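Local coordinates for protein short chain dehydrogenase (Leptospira borgpetersenii serovar Hardjo-bovis, PDB 6UH2) that binds NAD and probably catalyses NAD- or NADP-dependent oxidoreduction acting on the CH-OH group of its donor, at residues E107-E112 against P170-M175; A69-R74 against V118-N123; G149-V154 against Q216-K221. All coordinates share one frame; numbering follows the deposited sequence.

In the fold
Three contacts around one cofactor illustrate how a Rossmann-fold dehydrogenase varies its chemistry with position. Contacts 1 and 2 both draw on helix 111-139: contact 1 uses the turn into its start, contact 2 a stretch further along, and they touch where Val172 packs on Val118. Contact 1 is partly buried and ionic, a salt bridge between groups with some exposure. Contact 2, nearer the middle of the chain, is apolar between its segments, while the 69-74 loop hydrogen-bonds adenine. Contact 3, its touching residues mostly buried, joins side-chain ends beyond the nicotinamide. It meets contact 1 where Ser150 and Tyr152 pack against Tyr173, whereas contacts 2 and 3 stay apart, with centres about 25 Å from each other.

Contact 1: E107-E112 against P170-M175; sequences EDRTDE and PEVYAM. With NAD (nicotinamide-adenine-dinucleotide), chain D.
Pro170, the N-cap residue of helix 171-191, meets Arg109 through its ring: CB lies 3.2 Å from Arg109 NH2, approached obliquely to the guanidinium. Next in sequence, Glu171 carries the contact. Its carboxylate receives Arg109 side-on, with NE giving a nearly straight bond to OE2 (2.7 Å, 166°) while NH2 gives a more bent one to OE1 (3.1 Å). OE2 sits in the guanidinium plane, but the two flat groups are turned 40° against each other, so the second bond leaves that plane. Arg109 reaches over with CG anti to its backbone N (chi1 -174°) and a chain bent at chi2 and chi3. Two further partners limit its rotation: NH1 pairs with Glu113 and NH2 with the carbonyl of Thr104. Val172 follows, bringing CG1 to 4.4 Å from Arg109 NE and turning its other methyl to helix 111-139. One residue on, Tyr173 points to the cofactor, its OH hydrogen-bonded to NAD O2D at 2.7 Å, near the ring plane. The ion pair thus ties the turn before helix 111-139 to the first turn of the helix bearing Tyr173 and Lys177, the Tyr-x-x-x-Lys pair characteristic of the short-chain dehydrogenase active site.

Contact 2: A69-R74 against V118-N123; sequences ADITNR and VHVNLN. With NAD (nicotinamide-adenine-dinucleotide), chain D.
Thr72 sets its methyl group against the backbone of helix 111-139, with CG2 3.6 Å from His119 O and 3.8 Å from His119 CB. It has the largest share of the buried surface. Its two branches divide the work: chi1 of 70° swings OG1 to the Asp70 side and leaves CG2, anti to the carbonyl carbon, for the helix. OG1 donates to Asp70 OD1 at 2.6 Å, and the backbone N of Thr72 donates to the same oxygen, closing an Asx turn. Both donors approach from one face of the carboxylate, and together they fix its rotation. The same OD1 also accepts a hydrogen bond from the adenine amino group, N6A, at 3.0 Å.

Ile71 contributes in a different way. Its backbone N gives an almost linear bond (175°) to N1A of adenine, while its side chain rises from the N1A edge over one face of the base, to place CD1 3.7 Å from Val120 O. CG1 of the same residue is packed close to N1A, so one residue both reads the edge of the base and bridges to the helix.

Val120 completes the group from the helix. Its CG2 lies 3.7 Å from N6A and also meets the Thr72 methyl, and CG1 lies over the same face, near N7A. Ala98, from the loop after strand 93-96, adds a further wall against Ile71. A loop following a strand, supplying an aspartate carboxylate and the next backbone N to N6A and N1A, is the adenine pocket familiar from NAD-binding Rossmann folds of the short-chain dehydrogenases.

Contact 3: G149-V154 against Q216-K221; sequences GSIYGV and QNYIYK. With NAD (nicotinamide-adenine-dinucleotide), chain D.
Beside the nicotinamide end of the cofactor cleft, the loop after strand 144-148 is met by helix 212-220, which lies in the region following strand 197-203. The meeting is narrow: backbones stay well apart, the nearest CA pair being Ile151 and Lys221 at 12.3 Å, and long side chains span the gap. Tyr218 provides most of the reach. With CG anti to the backbone N (chi1 -171°), its ring is carried off the helix and its hydroxyl end arrives opposite Ile151, whose CD1 lies 3.6 Å from Tyr218 OH and near the plane of the ring. The hydroxyl itself is held by the backbone N of Gly205, and the ring stacks with Phe259, so the polar end is satisfied while the ring edge packs against a methyl group.

Tyr152 comes to the same rim, its OH 4.3 Å from Tyr218 CE2. Ile151 CD1 also rests 3.7 Å above one face of the Tyr152 ring, offset toward its rim, and is thus shared between two aromatic side chains. Behind them, Ser150 OG accepts from Tyr152 N at 2.9 Å, an ST turn that shapes the start of the loop. Ser150 OG lies 3.7 Å from NAD C5N, and Gly149 O approaches C6N. A serine just after strand 144-148, packed against the nicotinamide and Tyr173, is consistent with the catalytic serine position of the short-chain dehydrogenase active site.

Contact 1: E107-E112 against P170-M175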
loop_
_atom_site.group_PDB
_atom_site.type_symbol
_atom_site.label_atom_id
_atom_site.label_comp_id
_atom_site.label_asym_id
_atom_site.label_seq_id
_atom_site.Cartn_x
_atom_site.Cartn_y
_atom_site.Cartn_z
ATOM N N GLU B 107 -28.310 20.598 3.825
ATOM C CA GLU B 107 -29.659 20.954 4.243
ATOM C C GLU B 107 -30.682 20.743 3.135
ATOM O O GLU B 107 -31.887 20.740 3.415
ATOM C CB GLU B 107 -29.703 22.397 4.762
ATOM C CG GLU B 107 -29.301 23.474 3.787
ATOM C CD GLU B 107 -27.805 23.772 3.805
ATOM O OE1 GLU B 107 -27.030 22.958 4.366
ATOM O OE2 GLU B 107 -27.408 24.826 3.248
ATOM N N ASP B 108 -30.229 20.539 1.902
ATOM C CA ASP B 108 -31.104 20.303 0.768
ATOM C C ASP B 108 -31.125 18.849 0.329
ATOM O O ASP B 108 -31.792 18.533 -0.665
ATOM C CB ASP B 108 -30.686 21.189 -0.411
ATOM C CG ASP B 108 -30.835 22.670 -0.111
ATOM O OD1 ASP B 108 -31.669 23.033 0.743
ATOM O OD2 ASP B 108 -30.110 23.468 -0.725
ATOM N N ARG B 109 -30.414 17.963 1.030
ATOM C CA ARG B 109 -30.381 16.554 0.649
ATOM C C ARG B 109 -31.779 15.956 0.700
ATOM O O ARG B 109 -32.471 16.059 1.716
ATOM C CB ARG B 109 -29.454 15.755 1.578
ATOM C CG ARG B 109 -29.263 14.280 1.134
ATOM C CD ARG B 109 -28.265 14.141 -0.042
ATOM N NE ARG B 109 -27.078 14.900 0.303
ATOM C CZ ARG B 109 -26.749 16.063 -0.234
ATOM N NH1 ARG B 109 -27.489 16.579 -1.217
ATOM N NH2 ARG B 109 -25.682 16.706 0.222
ATOM N N THR B 110 -32.185 15.319 -0.398
ATOM C CA THR B 110 -33.444 14.590 -0.443
ATOM C C THR B 110 -33.194 13.128 -0.137
ATOM O O THR B 110 -32.065 12.638 -0.233
ATOM C CB THR B 110 -34.097 14.713 -1.815
ATOM O OG1 THR B 110 -33.284 14.022 -2.773
ATOM C CG2 THR B 110 -34.219 16.172 -2.203
ATOM N N ASP B 111 -34.259 12.417 0.242
ATOM C CA ASP B 111 -34.074 10.989 0.493
ATOM C C ASP B 111 -33.716 10.237 -0.783
ATOM O O ASP B 111 -32.995 9.238 -0.735
ATOM C CB ASP B 111 -35.321 10.395 1.135
ATOM C CG ASP B 111 -35.553 10.923 2.534
ATOM O OD1 ASP B 111 -34.566 11.328 3.202
ATOM O OD2 ASP B 111 -36.721 10.941 2.964
ATOM N N GLU B 112 -34.198 10.702 -1.928
ATOM C CA GLU B 112 -33.864 10.022 -3.169
ATOM C C GLU B 112 -32.372 10.134 -3.466
ATOM O O GLU B 112 -31.742 9.151 -3.874
ATOM C CB GLU B 112 -34.715 10.586 -4.309
ATOM C CG GLU B 112 -36.221 10.265 -4.172
ATOM C CD GLU B 112 -36.949 11.022 -3.041
ATOM O OE1 GLU B 112 -36.487 12.106 -2.599
ATOM O OE2 GLU B 112 -38.005 10.520 -2.594
ATOM N N PRO B 170 -20.771 15.583 -0.066
ATOM C CA PRO B 170 -21.931 15.521 0.826
ATOM C C PRO B 170 -21.749 14.573 2.002
ATOM O O PRO B 170 -20.838 13.741 2.019
ATOM C CB PRO B 170 -23.034 15.027 -0.116
ATOM C CG PRO B 170 -22.280 14.026 -0.990
ATOM C CD PRO B 170 -20.898 14.632 -1.186
ATOM N N GLU B 171 -22.653 14.687 2.978
ATOM C CA GLU B 171 -22.602 13.843 4.166
ATOM C C GLU B 171 -22.684 12.368 3.812
ATOM O O GLU B 171 -22.023 11.537 4.441
ATOM C CB GLU B 171 -23.732 14.216 5.132
ATOM C CG GLU B 171 -25.150 13.879 4.638
ATOM C CD GLU B 171 -25.459 14.497 3.291
ATOM O OE1 GLU B 171 -25.350 15.726 3.180
ATOM O OE2 GLU B 171 -25.778 13.758 2.332
ATOM N N VAL B 172 -23.489 12.020 2.804
ATOM C CA VAL B 172 -23.731 10.613 2.521
ATOM C C VAL B 172 -22.503 9.984 1.871
ATOM O O VAL B 172 -22.261 8.781 2.018
ATOM C CB VAL B 172 -25.001 10.454 1.654
ATOM C CG1 VAL B 172 -24.822 11.112 0.273
ATOM C CG2 VAL B 172 -25.370 8.987 1.511
ATOM N N TYR B 173 -21.711 10.777 1.141
ATOM C CA TYR B 173 -20.457 10.250 0.607
ATOM C C TYR B 173 -19.491 9.908 1.736
ATOM O O TYR B 173 -18.869 8.838 1.727
ATOM C CB TYR B 173 -19.834 11.260 -0.354
ATOM C CG TYR B 173 -18.705 10.702 -1.191
ATOM C CD1 TYR B 173 -18.962 9.835 -2.241
ATOM C CD2 TYR B 173 -17.383 11.048 -0.933
ATOM C CE1 TYR B 173 -17.921 9.332 -3.026
ATOM C CE2 TYR B 173 -16.340 10.545 -1.701
ATOM C CZ TYR B 173 -16.620 9.689 -2.747
ATOM O OH TYR B 173 -15.592 9.179 -3.522
ATOM N N ALA B 174 -19.362 10.800 2.725
ATOM C CA ALA B 174 -18.527 10.506 3.886
ATOM C C ALA B 174 -19.032 9.271 4.619
ATOM O O ALA B 174 -18.252 8.388 4.990
ATOM C CB ALA B 174 -18.497 11.710 4.830
ATOM N N MET B 175 -20.349 9.193 4.829
ATOM C CA MET B 175 -20.934 8.034 5.500
ATOM C C MET B 175 -20.609 6.743 4.760
ATOM O O MET B 175 -20.149 5.765 5.365
ATOM C CB MET B 175 -22.448 8.202 5.597
ATOM C CG MET B 175 -22.945 9.094 6.725
ATOM S SD MET B 175 -24.734 9.266 6.524
ATOM C CE MET B 175 -25.299 9.327 8.233
HETATM P PA NAD D . -16.755 7.912 -12.348
HETATM O O1A NAD D . -18.017 8.751 -12.022
HETATM O O2A NAD D . -15.833 8.334 -13.493
HETATM O O5B NAD D . -17.142 6.335 -12.563
HETATM C C5B NAD D . -18.059 5.632 -11.746
HETATM C C4B NAD D . -18.536 4.508 -12.625
HETATM O O4B NAD D . -19.472 3.753 -11.768
HETATM C C3B NAD D . -19.320 4.983 -13.859
HETATM O O3B NAD D . -18.874 4.285 -15.046
HETATM C C2B NAD D . -20.758 4.551 -13.538
HETATM O O2B NAD D . -21.506 4.232 -14.720
HETATM C C1B NAD D . -20.549 3.356 -12.579
HETATM N N9A NAD D . -21.809 3.146 -11.874
HETATM C C8A NAD D . -22.695 4.102 -11.378
HETATM N N7A NAD D . -23.758 3.543 -10.865
HETATM C C5A NAD D . -23.586 2.171 -11.047
HETATM C C6A NAD D . -24.372 1.065 -10.742
HETATM N N6A NAD D . -25.570 1.177 -10.134
HETATM N N1A NAD D . -23.898 -0.152 -11.051
HETATM C C2A NAD D . -22.713 -0.281 -11.652
HETATM N N3A NAD D . -21.899 0.720 -11.995
HETATM C C4A NAD D . -22.379 1.930 -11.670
HETATM O O3 NAD D . -15.864 7.746 -11.007
HETATM P PN NAD D . -14.278 7.638 -10.739
HETATM O O1N NAD D . -13.677 9.030 -10.419
HETATM O O2N NAD D . -13.699 6.688 -11.792
HETATM O O5D NAD D . -14.425 6.890 -9.242
HETATM C C5D NAD D . -14.239 5.494 -9.159
HETATM C C4D NAD D . -14.215 5.148 -7.673
HETATM O O4D NAD D . -13.212 5.960 -6.942
HETATM C C3D NAD D . -15.544 5.529 -7.021
HETATM O O3D NAD D . -15.868 4.615 -5.967
HETATM C C2D NAD D . -15.296 6.914 -6.348
HETATM O O2D NAD D . -16.118 7.154 -5.218
HETATM C C1D NAD D . -13.813 6.713 -5.922
HETATM N N1N NAD D . -13.032 7.995 -5.801
HETATM C C2N NAD D . -12.936 8.866 -6.843
HETATM C C3N NAD D . -12.213 10.021 -6.682
HETATM C C7N NAD D . -12.119 10.970 -7.826
HETATM O O7N NAD D . -11.638 12.074 -7.621
HETATM N N7N NAD D . -12.560 10.567 -9.039
HETATM C C4N NAD D . -11.588 10.264 -5.446
HETATM C C5N NAD D . -11.707 9.376 -4.419
HETATM C C6N NAD D . -12.447 8.212 -4.616
#

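Contact 2: A69-R74 against V118-N123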
loop_
_atom_site.group_PDB
_atom_site.type_symbol
_atom_site.label_atom_id
_atom_site.label_comp_id
_atom_site.label_asym_id
_atom_site.label_seq_id
_atom_site.Cartn_x
_atom_site.Cartn_y
_atom_site.Cartn_z
ATOM N N ALA B 69 -24.942 -3.714 -16.525
ATOM C CA ALA B 69 -25.477 -4.209 -15.267
ATOM C C ALA B 69 -25.587 -3.082 -14.257
ATOM O O ALA B 69 -24.825 -2.112 -14.289
ATOM C CB ALA B 69 -24.604 -5.320 -14.679
ATOM N N ASP B 70 -26.533 -3.252 -13.336
ATOM C CA ASP B 70 -26.801 -2.320 -12.251
ATOM C C ASP B 70 -26.559 -3.072 -10.950
ATOM O O ASP B 70 -27.336 -3.969 -10.599
ATOM C CB ASP B 70 -28.235 -1.805 -12.359
ATOM C CG ASP B 70 -28.644 -0.918 -11.189
ATOM O OD1 ASP B 70 -27.872 -0.745 -10.220
ATOM O OD2 ASP B 70 -29.770 -0.391 -11.256
ATOM N N ILE B 71 -25.492 -2.701 -10.232
ATOM C CA ILE B 71 -25.110 -3.421 -9.020
ATOM C C ILE B 71 -26.071 -3.193 -7.862
ATOM O O ILE B 71 -25.913 -3.818 -6.811
ATOM C CB ILE B 71 -23.678 -3.055 -8.570
ATOM C CG1 ILE B 71 -23.597 -1.580 -8.171
ATOM C CG2 ILE B 71 -22.647 -3.426 -9.672
ATOM C CD1 ILE B 71 -22.215 -1.135 -7.706
ATOM N N THR B 72 -27.051 -2.308 -8.012
ATOM C CA THR B 72 -28.070 -2.165 -6.985
ATOM C C THR B 72 -29.217 -3.146 -7.167
ATOM O O THR B 72 -30.086 -3.211 -6.299
ATOM C CB THR B 72 -28.642 -0.738 -6.957
ATOM O OG1 THR B 72 -29.445 -0.500 -8.124
ATOM C CG2 THR B 72 -27.525 0.299 -6.883
ATOM N N ASN B 73 -29.235 -3.911 -8.266
ATOM C CA ASN B 73 -30.337 -4.820 -8.604
ATOM C C ASN B 73 -29.906 -6.259 -8.328
ATOM O O ASN B 73 -29.167 -6.854 -9.120
ATOM C CB ASN B 73 -30.746 -4.638 -10.068
ATOM C CG ASN B 73 -32.009 -5.413 -10.426
ATOM O OD1 ASN B 73 -32.078 -6.634 -10.275
ATOM N ND2 ASN B 73 -33.018 -4.696 -10.893
ATOM N N ARG B 74 -30.408 -6.836 -7.227
ATOM C CA ARG B 74 -30.022 -8.206 -6.877
ATOM C C ARG B 74 -30.388 -9.199 -7.978
ATOM O O ARG B 74 -29.620 -10.123 -8.265
ATOM C CB ARG B 74 -30.659 -8.634 -5.552
ATOM C CG ARG B 74 -30.291 -10.069 -5.152
ATOM C CD ARG B 74 -30.817 -10.480 -3.776
ATOM N NE ARG B 74 -30.083 -9.858 -2.673
ATOM C CZ ARG B 74 -29.051 -10.410 -2.031
ATOM N NH1 ARG B 74 -28.585 -11.601 -2.382
ATOM N NH2 ARG B 74 -28.470 -9.755 -1.028
ATOM N N VAL B 118 -26.234 5.628 -1.187
ATOM C CA VAL B 118 -26.123 4.432 -0.350
ATOM C C VAL B 118 -26.195 3.168 -1.206
ATOM O O VAL B 118 -25.380 2.248 -1.063
ATOM C CB VAL B 118 -27.213 4.449 0.737
ATOM C CG1 VAL B 118 -27.304 3.086 1.425
ATOM C CG2 VAL B 118 -26.946 5.584 1.746
ATOM N N HIS B 119 -27.175 3.103 -2.111
ATOM C CA HIS B 119 -27.383 1.871 -2.869
ATOM C C HIS B 119 -26.187 1.537 -3.750
ATOM O O HIS B 119 -25.751 0.383 -3.790
ATOM C CB HIS B 119 -28.671 1.972 -3.674
ATOM C CG HIS B 119 -29.876 2.022 -2.799
ATOM N ND1 HIS B 119 -31.095 2.508 -3.215
ATOM C CD2 HIS B 119 -30.027 1.686 -1.498
ATOM C CE1 HIS B 119 -31.951 2.450 -2.210
ATOM N NE2 HIS B 119 -31.323 1.960 -1.154
ATOM N N VAL B 120 -25.617 2.525 -4.440
ATOM C CA VAL B 120 -24.463 2.228 -5.291
ATOM C C VAL B 120 -23.242 1.915 -4.434
ATOM O O VAL B 120 -22.567 0.896 -4.635
ATOM C CB VAL B 120 -24.193 3.390 -6.269
ATOM C CG1 VAL B 120 -22.902 3.157 -7.048
ATOM C CG2 VAL B 120 -25.360 3.544 -7.237
ATOM N N ASN B 121 -22.959 2.770 -3.444
ATOM C CA ASN B 121 -21.711 2.654 -2.693
ATOM C C ASN B 121 -21.765 1.506 -1.684
ATOM O O ASN B 121 -20.871 0.654 -1.666
ATOM C CB ASN B 121 -21.384 3.984 -1.993
ATOM C CG ASN B 121 -21.098 5.128 -2.978
ATOM O OD1 ASN B 121 -21.236 4.983 -4.203
ATOM N ND2 ASN B 121 -20.710 6.284 -2.435
ATOM N N LEU B 122 -22.804 1.454 -0.841
ATOM C CA LEU B 122 -22.864 0.424 0.200
ATOM C C LEU B 122 -23.507 -0.873 -0.292
ATOM O O LEU B 122 -22.889 -1.939 -0.209
ATOM C CB LEU B 122 -23.615 0.932 1.443
ATOM C CG LEU B 122 -22.907 1.831 2.451
ATOM C CD1 LEU B 122 -23.805 2.044 3.673
ATOM C CD2 LEU B 122 -21.528 1.267 2.869
ATOM N N ASN B 123 -24.764 -0.811 -0.760
ATOM C CA ASN B 123 -25.428 -2.024 -1.252
ATOM C C ASN B 123 -24.627 -2.689 -2.365
ATOM O O ASN B 123 -24.497 -3.920 -2.404
ATOM C CB ASN B 123 -26.844 -1.718 -1.760
ATOM C CG ASN B 123 -27.799 -1.365 -0.643
ATOM O OD1 ASN B 123 -27.711 -0.285 -0.072
ATOM N ND2 ASN B 123 -28.700 -2.288 -0.307
HETATM P PA NAD D . -16.755 7.912 -12.348
HETATM O O1A NAD D . -18.017 8.751 -12.022
HETATM O O2A NAD D . -15.833 8.334 -13.493
HETATM O O5B NAD D . -17.142 6.335 -12.563
HETATM C C5B NAD D . -18.059 5.632 -11.746
HETATM C C4B NAD D . -18.536 4.508 -12.625
HETATM O O4B NAD D . -19.472 3.753 -11.768
HETATM C C3B NAD D . -19.320 4.983 -13.859
HETATM O O3B NAD D . -18.874 4.285 -15.046
HETATM C C2B NAD D . -20.758 4.551 -13.538
HETATM O O2B NAD D . -21.506 4.232 -14.720
HETATM C C1B NAD D . -20.549 3.356 -12.579
HETATM N N9A NAD D . -21.809 3.146 -11.874
HETATM C C8A NAD D . -22.695 4.102 -11.378
HETATM N N7A NAD D . -23.758 3.543 -10.865
HETATM C C5A NAD D . -23.586 2.171 -11.047
HETATM C C6A NAD D . -24.372 1.065 -10.742
HETATM N N6A NAD D . -25.570 1.177 -10.134
HETATM N N1A NAD D . -23.898 -0.152 -11.051
HETATM C C2A NAD D . -22.713 -0.281 -11.652
HETATM N N3A NAD D . -21.899 0.720 -11.995
HETATM C C4A NAD D . -22.379 1.930 -11.670
HETATM O O3 NAD D . -15.864 7.746 -11.007
HETATM P PN NAD D . -14.278 7.638 -10.739
HETATM O O1N NAD D . -13.677 9.030 -10.419
HETATM O O2N NAD D . -13.699 6.688 -11.792
HETATM O O5D NAD D . -14.425 6.890 -9.242
HETATM C C5D NAD D . -14.239 5.494 -9.159
HETATM C C4D NAD D . -14.215 5.148 -7.673
HETATM O O4D NAD D . -13.212 5.960 -6.942
HETATM C C3D NAD D . -15.544 5.529 -7.021
HETATM O O3D NAD D . -15.868 4.615 -5.967
HETATM C C2D NAD D . -15.296 6.914 -6.348
HETATM O O2D NAD D . -16.118 7.154 -5.218
HETATM C C1D NAD D . -13.813 6.713 -5.922
HETATM N N1N NAD D . -13.032 7.995 -5.801
HETATM C C2N NAD D . -12.936 8.866 -6.843
HETATM C C3N NAD D . -12.213 10.021 -6.682
HETATM C C7N NAD D . -12.119 10.970 -7.826
HETATM O O7N NAD D . -11.638 12.074 -7.621
HETATM N N7N NAD D . -12.560 10.567 -9.039
HETATM C C4N NAD D . -11.588 10.264 -5.446
HETATM C C5N NAD D . -11.707 9.376 -4.419
HETATM C C6N NAD D . -12.447 8.212 -4.616
#

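Contact 3: G149-V154 against Q216-K221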
loop_
_atom_site.group_PDB
_atom_site.type_symbol
_atom_site.label_atom_id
_atom_site.label_comp_id
_atom_site.label_asym_id
_atom_site.label_seq_id
_atom_site.Cartn_x
_atom_site.Cartn_y
_atom_site.Cartn_z
ATOM N N GLY B 149 -12.465 3.223 -1.301
ATOM C CA GLY B 149 -12.882 4.248 -0.372
ATOM C C GLY B 149 -12.702 5.617 -0.988
ATOM O O GLY B 149 -13.015 5.828 -2.169
ATOM N N SER B 150 -12.178 6.546 -0.190
ATOM C CA SER B 150 -11.900 7.920 -0.576
ATOM C C SER B 150 -11.192 8.591 0.587
ATOM O O SER B 150 -11.409 8.227 1.751
ATOM C CB SER B 150 -13.187 8.694 -0.913
ATOM O OG SER B 150 -12.896 10.081 -1.040
ATOM N N ILE B 151 -10.367 9.592 0.274
ATOM C CA ILE B 151 -9.878 10.452 1.352
ATOM C C ILE B 151 -11.032 10.962 2.202
ATOM O O ILE B 151 -10.857 11.248 3.393
ATOM C CB ILE B 151 -9.061 11.632 0.791
ATOM C CG1 ILE B 151 -9.873 12.387 -0.267
ATOM C CG2 ILE B 151 -7.733 11.128 0.237
ATOM C CD1 ILE B 151 -9.296 13.757 -0.639
ATOM N N TYR B 152 -12.219 11.106 1.620
ATOM C CA TYR B 152 -13.331 11.673 2.374
ATOM C C TYR B 152 -14.075 10.633 3.203
ATOM O O TYR B 152 -15.058 10.979 3.861
ATOM C CB TYR B 152 -14.301 12.401 1.434
ATOM C CG TYR B 152 -13.673 13.634 0.810
ATOM C CD1 TYR B 152 -12.772 14.416 1.528
ATOM C CD2 TYR B 152 -13.960 14.002 -0.494
ATOM C CE1 TYR B 152 -12.183 15.531 0.959
ATOM C CE2 TYR B 152 -13.374 15.117 -1.070
ATOM C CZ TYR B 152 -12.488 15.874 -0.338
ATOM O OH TYR B 152 -11.898 16.987 -0.899
ATOM N N GLY B 153 -13.643 9.377 3.173
ATOM C CA GLY B 153 -14.075 8.418 4.166
ATOM C C GLY B 153 -13.140 8.317 5.343
ATOM O O GLY B 153 -13.379 7.516 6.253
ATOM N N VAL B 154 -12.082 9.135 5.340
ATOM C CA VAL B 154 -11.027 9.160 6.352
ATOM C C VAL B 154 -10.918 10.584 6.881
ATOM O O VAL B 154 -11.011 10.832 8.087
ATOM C CB VAL B 154 -9.683 8.688 5.758
ATOM C CG1 VAL B 154 -8.561 8.841 6.762
ATOM C CG2 VAL B 154 -9.783 7.264 5.275
ATOM N N GLN B 216 -6.318 24.849 -7.709
ATOM C CA GLN B 216 -5.334 25.590 -6.923
ATOM C C GLN B 216 -5.534 25.358 -5.427
ATOM O O GLN B 216 -4.576 25.065 -4.699
ATOM C CB GLN B 216 -5.407 27.081 -7.260
ATOM N N ASN B 217 -6.783 25.461 -4.953
ATOM C CA ASN B 217 -7.070 25.216 -3.541
ATOM C C ASN B 217 -6.740 23.785 -3.147
ATOM O O ASN B 217 -6.260 23.532 -2.036
ATOM C CB ASN B 217 -8.541 25.501 -3.231
ATOM C CG ASN B 217 -8.879 26.979 -3.281
ATOM O OD1 ASN B 217 -8.009 27.832 -3.118
ATOM N ND2 ASN B 217 -10.152 27.286 -3.501
ATOM N N TYR B 218 -7.012 22.831 -4.035
ATOM C CA TYR B 218 -6.748 21.438 -3.701
ATOM C C TYR B 218 -5.248 21.176 -3.614
ATOM O O TYR B 218 -4.769 20.558 -2.654
ATOM C CB TYR B 218 -7.405 20.513 -4.727
ATOM C CG TYR B 218 -7.322 19.077 -4.288
ATOM C CD1 TYR B 218 -6.145 18.345 -4.465
ATOM C CD2 TYR B 218 -8.400 18.457 -3.667
ATOM C CE1 TYR B 218 -6.046 17.031 -4.043
ATOM C CE2 TYR B 218 -8.311 17.126 -3.244
ATOM C CZ TYR B 218 -7.130 16.430 -3.429
ATOM O OH TYR B 218 -7.016 15.123 -3.010
ATOM N N ILE B 219 -4.493 21.635 -4.614
ATOM C CA ILE B 219 -3.046 21.435 -4.638
ATOM C C ILE B 219 -2.380 22.069 -3.422
ATOM O O ILE B 219 -1.359 21.569 -2.934
ATOM C CB ILE B 219 -2.479 21.984 -5.964
ATOM C CG1 ILE B 219 -2.895 21.076 -7.123
ATOM C CG2 ILE B 219 -0.975 22.141 -5.899
ATOM C CD1 ILE B 219 -2.352 21.502 -8.469
ATOM N N TYR B 220 -2.953 23.155 -2.892
ATOM C CA TYR B 220 -2.380 23.781 -1.704
ATOM C C TYR B 220 -2.448 22.861 -0.489
ATOM O O TYR B 220 -1.571 22.917 0.383
ATOM C CB TYR B 220 -3.087 25.108 -1.413
ATOM C CG TYR B 220 -2.575 25.803 -0.175
ATOM C CD1 TYR B 220 -1.441 26.604 -0.224
ATOM C CD2 TYR B 220 -3.215 25.643 1.049
ATOM C CE1 TYR B 220 -0.964 27.239 0.911
ATOM C CE2 TYR B 220 -2.746 26.269 2.188
ATOM C CZ TYR B 220 -1.622 27.068 2.115
ATOM O OH TYR B 220 -1.156 27.690 3.253
ATOM N N LYS B 221 -3.472 22.015 -0.407
ATOM C CA LYS B 221 -3.600 21.044 0.675
ATOM C C LYS B 221 -2.838 19.746 0.416
ATOM O O LYS B 221 -2.890 18.845 1.258
ATOM C CB LYS B 221 -5.077 20.709 0.922
ATOM C CG LYS B 221 -5.952 21.929 1.219
ATOM C CD LYS B 221 -7.420 21.625 0.939
ATOM C CE LYS B 221 -8.123 21.014 2.142
ATOM N NZ LYS B 221 -8.414 22.043 3.183
HETATM P PA NAD D . -16.755 7.912 -12.348
HETATM O O1A NAD D . -18.017 8.751 -12.022
HETATM O O2A NAD D . -15.833 8.334 -13.493
HETATM O O5B NAD D . -17.142 6.335 -12.563
HETATM C C5B NAD D . -18.059 5.632 -11.746
HETATM C C4B NAD D . -18.536 4.508 -12.625
HETATM O O4B NAD D . -19.472 3.753 -11.768
HETATM C C3B NAD D . -19.320 4.983 -13.859
HETATM O O3B NAD D . -18.874 4.285 -15.046
HETATM C C2B NAD D . -20.758 4.551 -13.538
HETATM O O2B NAD D . -21.506 4.232 -14.720
HETATM C C1B NAD D . -20.549 3.356 -12.579
HETATM N N9A NAD D . -21.809 3.146 -11.874
HETATM C C8A NAD D . -22.695 4.102 -11.378
HETATM N N7A NAD D . -23.758 3.543 -10.865
HETATM C C5A NAD D . -23.586 2.171 -11.047
HETATM C C6A NAD D . -24.372 1.065 -10.742
HETATM N N6A NAD D . -25.570 1.177 -10.134
HETATM N N1A NAD D . -23.898 -0.152 -11.051
HETATM C C2A NAD D . -22.713 -0.281 -11.652
HETATM N N3A NAD D . -21.899 0.720 -11.995
HETATM C C4A NAD D . -22.379 1.930 -11.670
HETATM O O3 NAD D . -15.864 7.746 -11.007
HETATM P PN NAD D . -14.278 7.638 -10.739
HETATM O O1N NAD D . -13.677 9.030 -10.419
HETATM O O2N NAD D . -13.699 6.688 -11.792
HETATM O O5D NAD D . -14.425 6.890 -9.242
HETATM C C5D NAD D . -14.239 5.494 -9.159
HETATM C C4D NAD D . -14.215 5.148 -7.673
HETATM O O4D NAD D . -13.212 5.960 -6.942
HETATM C C3D NAD D . -15.544 5.529 -7.021
HETATM O O3D NAD D . -15.868 4.615 -5.967
HETATM C C2D NAD D . -15.296 6.914 -6.348
HETATM O O2D NAD D . -16.118 7.154 -5.218
HETATM C C1D NAD D . -13.813 6.713 -5.922
HETATM N N1N NAD D . -13.032 7.995 -5.801
HETATM C C2N NAD D . -12.936 8.866 -6.843
HETATM C C3N NAD D . -12.213 10.021 -6.682
HETATM C C7N NAD D . -12.119 10.970 -7.826
HETATM O O7N NAD D . -11.638 12.074 -7.621
HETATM N N7N NAD D . -12.560 10.567 -9.039
HETATM C C4N NAD D . -11.588 10.264 -5.446
HETATM C C5N NAD D . -11.707 9.376 -4.419
HETATM C C6N NAD D . -12.447 8.212 -4.616
#